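Side-chain contacts in shikimate kinase (Bacteroides thetaiotaomicron, PDB 3VAA), which probably catalyses the ATP-dependent phosphorylation of the 3-hydroxyl group of shikimate, a step on the way to chorismate and the aromatic amino acids: residues 31-36 and 155-160; 86-91 and 99-104. All blocks are in the same frame, centred on the assembly; numbering follows the deposited sequence.

Contact 1. Residues 31-36 and 155-160; sequences TGYMGA and DFIIQA
Phe156 is the first residue of the helix segment 155-160 to meet Tyr33, the residue of the loop 31-36 that carries nearly all of this contact. Its CE1 lies 3.7 Å from Tyr33 OH. The two side chains cross at about a right angle. The tyrosine meets the phenylalanine through its hydroxyl oxygen. Phe156 has CG anti to the backbone N (chi1 -177°), which swings its ring round to the loop although the CB does not point there. The same ring also packs on Leu145 and Lys148.

Ile157 comes next and touches more loosely. Its CG2 is 4.4 Å from Tyr33 CE2. Ile157 also packs on Leu131 and Leu135 of helix 128-137.

Ala160, one helical turn after Phe156, makes the closest approach. Its CB points at the loop and sits 3.3 Å from Tyr33 OH and 3.6 Å from Tyr33 CZ. This CB also lies 3.7 Å from Tyr33 CE1, on the other side of the hydroxyl from Tyr33 CE2. The small methyl group lets the phenol end come close to the helix. Across this contact the hydroxyl meets only carbon atoms, and the packing is apolar.

On the loop side, Met34 CG rests 3.6 Å above one face of the Tyr33 ring, offset toward the rim. Leu161, Arg164 and Tyr168 of the same helix also touch the Tyr33 side chain. Arg164, a predicted shikimate-binding residue, donates from NH1 to Ala160 O.

Tyr33 opens a type II beta turn that runs to Ala36 and is closed by the bond from Ala36 N to Tyr33 O (3.1 Å). The turn lies in what is probably the P-loop (Walker A) of a nucleoside-monophosphate-kinase-like fold; Gly35 to Thr40 are predicted to bind ATP.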
loop_
_atom_site.group_PDB
_atom_site.type_symbol
_atom_site.label_atom_id
_atom_site.label_comp_id
_atom_site.label_asym_id
_atom_site.label_seq_id
_atom_site.Cartn_x
_atom_site.Cartn_y
_atom_site.Cartn_z
ATOM N N THR A 31 -0.671 -2.704 3.020
ATOM C CA THR A 31 -1.545 -1.563 3.039
ATOM C C THR A 31 -0.828 -0.381 3.697
ATOM O O THR A 31 0.128 -0.558 4.471
ATOM C CB THR A 31 -2.846 -1.849 3.824
ATOM O OG1 THR A 31 -2.546 -2.051 5.206
ATOM C CG2 THR A 31 -3.601 -3.101 3.256
ATOM N N GLY A 32 -1.309 0.817 3.418
ATOM C CA GLY A 32 -0.720 2.015 3.999
ATOM C C GLY A 32 -0.789 3.174 3.033
ATOM O O GLY A 32 -1.236 3.028 1.899
ATOM N N TYR A 33 -0.327 4.336 3.488
ATOM C CA TYR A 33 -0.435 5.550 2.700
ATOM C C TYR A 33 0.655 5.654 1.657
ATOM O O TYR A 33 1.648 4.927 1.725
ATOM C CB TYR A 33 -0.352 6.752 3.664
ATOM C CG TYR A 33 -0.820 8.078 3.117
ATOM C CD1 TYR A 33 -2.120 8.249 2.639
ATOM C CD2 TYR A 33 0.029 9.186 3.112
ATOM C CE1 TYR A 33 -2.545 9.471 2.147
ATOM C CE2 TYR A 33 -0.399 10.416 2.640
ATOM C CZ TYR A 33 -1.682 10.553 2.152
ATOM O OH TYR A 33 -2.075 11.783 1.686
ATOM N N MET A 34 0.461 6.533 0.680
ATOM C CA MET A 34 1.526 6.826 -0.274
ATOM C C MET A 34 2.760 7.270 0.510
ATOM O O MET A 34 2.663 8.042 1.488
ATOM C CB MET A 34 1.131 7.932 -1.264
ATOM C CG MET A 34 0.731 9.245 -0.642
ATOM S SD MET A 34 0.484 10.517 -1.893
ATOM C CE MET A 34 -0.128 11.877 -0.928
ATOM N N GLY A 35 3.920 6.776 0.086
ATOM C CA GLY A 35 5.169 7.103 0.738
ATOM C C GLY A 35 5.568 6.149 1.832
ATOM O O GLY A 35 6.701 6.205 2.297
ATOM N N ALA A 36 4.651 5.265 2.246
ATOM C CA ALA A 36 4.932 4.318 3.350
ATOM C C ALA A 36 5.988 3.273 3.025
ATOM O O ALA A 36 6.624 2.749 3.922
ATOM C CB ALA A 36 3.647 3.633 3.812
ATOM N N ASP A 155 0.093 19.184 7.443
ATOM C CA ASP A 155 -1.329 19.095 7.844
ATOM C C ASP A 155 -2.100 18.194 6.878
ATOM O O ASP A 155 -2.980 17.442 7.295
ATOM C CB ASP A 155 -2.018 20.474 7.896
ATOM C CG ASP A 155 -1.497 21.372 9.022
ATOM O OD1 ASP A 155 -0.925 20.855 10.008
ATOM O OD2 ASP A 155 -1.678 22.610 8.919
ATOM N N PHE A 156 -1.776 18.265 5.586
ATOM C CA PHE A 156 -2.463 17.443 4.578
ATOM C C PHE A 156 -2.263 15.933 4.821
ATOM O O PHE A 156 -3.230 15.130 4.787
ATOM C CB PHE A 156 -2.012 17.831 3.169
ATOM C CG PHE A 156 -2.734 17.082 2.075
ATOM C CD1 PHE A 156 -2.218 15.893 1.567
ATOM C CD2 PHE A 156 -3.935 17.547 1.585
ATOM C CE1 PHE A 156 -2.880 15.199 0.580
ATOM C CE2 PHE A 156 -4.605 16.850 0.590
ATOM C CZ PHE A 156 -4.066 15.677 0.088
ATOM N N ILE A 157 -1.012 15.556 5.078
ATOM C CA ILE A 157 -0.664 14.163 5.380
ATOM C C ILE A 157 -1.351 13.696 6.668
ATOM O O ILE A 157 -2.023 12.646 6.703
ATOM C CB ILE A 157 0.866 14.018 5.545
ATOM C CG1 ILE A 157 1.542 14.265 4.192
ATOM C CG2 ILE A 157 1.238 12.646 6.082
ATOM C CD1 ILE A 157 3.075 14.429 4.279
ATOM N N ILE A 158 -1.197 14.486 7.727
ATOM C CA ILE A 158 -1.781 14.131 9.021
ATOM C C ILE A 158 -3.279 13.927 8.913
ATOM O O ILE A 158 -3.806 12.948 9.447
ATOM C CB ILE A 158 -1.442 15.176 10.123
ATOM C CG1 ILE A 158 0.051 15.101 10.468
ATOM C CG2 ILE A 158 -2.280 14.936 11.380
ATOM C CD1 ILE A 158 0.555 16.230 11.391
ATOM N N GLN A 159 -3.968 14.816 8.208
ATOM C CA GLN A 159 -5.424 14.686 8.052
ATOM C C GLN A 159 -5.799 13.486 7.195
ATOM O O GLN A 159 -6.806 12.820 7.459
ATOM C CB GLN A 159 -6.011 15.970 7.463
ATOM C CG GLN A 159 -5.907 17.145 8.445
ATOM C CD GLN A 159 -6.058 18.518 7.788
ATOM O OE1 GLN A 159 -6.479 18.640 6.634
ATOM N NE2 GLN A 159 -5.696 19.558 8.531
ATOM N N ALA A 160 -5.015 13.224 6.149
ATOM C CA ALA A 160 -5.277 12.076 5.300
ATOM C C ALA A 160 -5.165 10.784 6.123
ATOM O O ALA A 160 -5.997 9.880 5.987
ATOM C CB ALA A 160 -4.306 12.052 4.093
#

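Contact 2. Residues 86-91 and 99-104; sequences NMLHEV and ISTGGG
Val91 and Ile99 meet through branches set by their first torsions. Val91 has CG1 anti to the carbonyl carbon (chi1 -59°), and its CG2 stands between the backbone N and that carbon. Ile99 has CG1 anti to its own carbonyl carbon (chi1 -59°). Its chain then runs on extended (chi2 167°), carrying CD1 to the end of the helix.

This is helix-on-sheet packing in the parallel alpha/beta core of a P-loop kinase. Helix 68-91 lies against strand 97-100, the next strand in the chain. The main contact is between the last residue of the helix and a residue of the strand, and both CB atoms point across the gap. Val91 CG2 reaches both branches of the isoleucine, with CD1 of Ile99 at 4.0 Å and CG2 of Ile99 at 4.1 Å. The two side chains cross at a slant. Tyr59 of helix 56-64 also touches Val91, while Phe29 of the neighbouring strand packs on Ile99.

One turn earlier in the helix, the end of Leu88 reaches Thr101. Its CD1 comes to 4.4 Å from Thr101 CG2, a loose apolar touch. Leu88 also touches Phe29, Asn111 and Met115.

Thr101 turns its methyl group to the helix and its polar atoms elsewhere. OG1 is hydrogen-bonded to Leu30 O, and the backbone O of Thr101 accepts from NZ of Lys38, a residue predicted to bind ATP. The chain continues to Gly103, a predicted substrate-binding residue.

At the helix end the nearest approach across the contact involves the backbone: Ile99 CD1 lies 3.5 Å from Val91 O.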
loop_
_atom_site.group_PDB
_atom_site.type_symbol
_atom_site.label_atom_id
_atom_site.label_comp_id
_atom_site.label_asym_id
_atom_site.label_seq_id
_atom_site.Cartn_x
_atom_site.Cartn_y
_atom_site.Cartn_z
ATOM N N ASN A 86 -13.201 -5.280 -7.255
ATOM C CA ASN A 86 -13.274 -6.460 -8.085
ATOM C C ASN A 86 -11.886 -7.024 -8.429
ATOM O O ASN A 86 -11.684 -8.231 -8.419
ATOM C CB ASN A 86 -14.087 -6.176 -9.349
ATOM C CG ASN A 86 -15.539 -5.935 -9.059
ATOM O OD1 ASN A 86 -16.084 -6.469 -8.075
ATOM N ND2 ASN A 86 -16.219 -5.203 -9.961
ATOM N N MET A 87 -10.914 -6.148 -8.687
ATOM C CA MET A 87 -9.584 -6.609 -8.998
ATOM C C MET A 87 -8.880 -7.160 -7.738
ATOM O O MET A 87 -8.107 -8.129 -7.829
ATOM C CB MET A 87 -8.770 -5.505 -9.676
ATOM C CG MET A 87 -9.256 -5.135 -11.088
ATOM S SD MET A 87 -9.479 -6.536 -12.201
ATOM C CE MET A 87 -11.232 -6.967 -11.955
ATOM N N LEU A 88 -9.150 -6.572 -6.587
ATOM C CA LEU A 88 -8.660 -7.101 -5.305
ATOM C C LEU A 88 -9.141 -8.552 -5.159
ATOM O O LEU A 88 -8.368 -9.435 -4.776
ATOM C CB LEU A 88 -9.163 -6.269 -4.136
ATOM C CG LEU A 88 -8.814 -6.765 -2.726
ATOM C CD1 LEU A 88 -7.288 -6.868 -2.557
ATOM C CD2 LEU A 88 -9.426 -5.834 -1.653
ATOM N N HIS A 89 -10.414 -8.815 -5.484
ATOM C CA HIS A 89 -10.934 -10.174 -5.401
ATOM C C HIS A 89 -10.251 -11.129 -6.370
ATOM O O HIS A 89 -10.092 -12.305 -6.062
ATOM C CB HIS A 89 -12.467 -10.178 -5.506
ATOM C CG HIS A 89 -13.131 -9.701 -4.259
ATOM N ND1 HIS A 89 -13.992 -10.489 -3.531
ATOM C CD2 HIS A 89 -12.972 -8.560 -3.545
ATOM C CE1 HIS A 89 -14.390 -9.828 -2.458
ATOM N NE2 HIS A 89 -13.786 -8.655 -2.439
ATOM N N GLU A 90 -9.851 -10.637 -7.531
ATOM C CA GLU A 90 -9.127 -11.468 -8.478
ATOM C C GLU A 90 -7.728 -11.825 -7.970
ATOM O O GLU A 90 -7.333 -12.995 -8.004
ATOM C CB GLU A 90 -9.014 -10.791 -9.842
ATOM C CG GLU A 90 -10.303 -10.719 -10.607
ATOM C CD GLU A 90 -10.092 -10.422 -12.083
ATOM O OE1 GLU A 90 -8.927 -10.267 -12.505
ATOM O OE2 GLU A 90 -11.080 -10.338 -12.834
ATOM N N VAL A 91 -6.979 -10.818 -7.496
ATOM C CA VAL A 91 -5.590 -11.083 -7.066
ATOM C C VAL A 91 -5.579 -11.898 -5.787
ATOM O O VAL A 91 -4.617 -12.613 -5.508
ATOM C CB VAL A 91 -4.732 -9.786 -6.931
ATOM C CG1 VAL A 91 -4.676 -9.041 -8.288
ATOM C CG2 VAL A 91 -5.244 -8.867 -5.850
ATOM N N ILE A 99 1.213 -8.827 -2.353
ATOM C CA ILE A 99 0.328 -7.901 -3.027
ATOM C C ILE A 99 0.279 -6.539 -2.351
ATOM O O ILE A 99 -0.043 -6.431 -1.189
ATOM C CB ILE A 99 -1.120 -8.450 -3.067
ATOM C CG1 ILE A 99 -1.151 -9.794 -3.796
ATOM C CG2 ILE A 99 -2.047 -7.405 -3.721
ATOM C CD1 ILE A 99 -2.426 -10.596 -3.648
ATOM N N SER A 100 0.615 -5.503 -3.098
ATOM C CA SER A 100 0.528 -4.140 -2.605
ATOM C C SER A 100 -0.800 -3.525 -3.076
ATOM O O SER A 100 -1.240 -3.755 -4.211
ATOM C CB SER A 100 1.684 -3.309 -3.107
ATOM O OG SER A 100 1.506 -1.981 -2.686
ATOM N N THR A 101 -1.442 -2.771 -2.196
ATOM C CA THR A 101 -2.724 -2.152 -2.498
ATOM C C THR A 101 -2.587 -0.622 -2.504
ATOM O O THR A 101 -1.686 -0.072 -1.888
ATOM C CB THR A 101 -3.818 -2.595 -1.481
ATOM O OG1 THR A 101 -3.437 -2.189 -0.165
ATOM C CG2 THR A 101 -3.976 -4.092 -1.503
ATOM N N GLY A 102 -3.466 0.052 -3.234
ATOM C CA GLY A 102 -3.457 1.515 -3.269
ATOM C C GLY A 102 -3.834 2.046 -1.897
ATOM O O GLY A 102 -4.505 1.368 -1.106
ATOM N N GLY A 103 -3.457 3.281 -1.632
ATOM C CA GLY A 103 -3.698 3.894 -0.332
ATOM C C GLY A 103 -5.138 3.974 0.102
ATOM O O GLY A 103 -5.417 3.996 1.299
ATOM N N GLY A 104 -6.053 4.044 -0.857
ATOM C CA GLY A 104 -7.468 4.150 -0.549
ATOM C C GLY A 104 -8.222 2.858 -0.480
ATOM O O GLY A 104 -9.325 2.819 0.084
#

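Contact 2 is nested along the chain inside the loop closed by contact 1: 31-36, then 86-91 and 99-104, then 155-160. Their centres are 18 Å apart, on opposite sides of the chain's centre. Each has one segment that begins in a strand of the five-stranded parallel sheet. Strands 27-31 and 97-100 are neighbours in it; segments 31-36 and 99-104 start at their C-terminal ends and run on into loops. There the contacts touch, with Thr31 CG2 3.5 Å from Thr101 OG1. Lys38 NZ bonds to Gly32 O and Thr101 O, linking the two segments. Helix 68-91 carries Arg81 and helix 150-168 carries Arg164, both predicted to bind substrate, and Tyr168 OH bonds to Gly103 O.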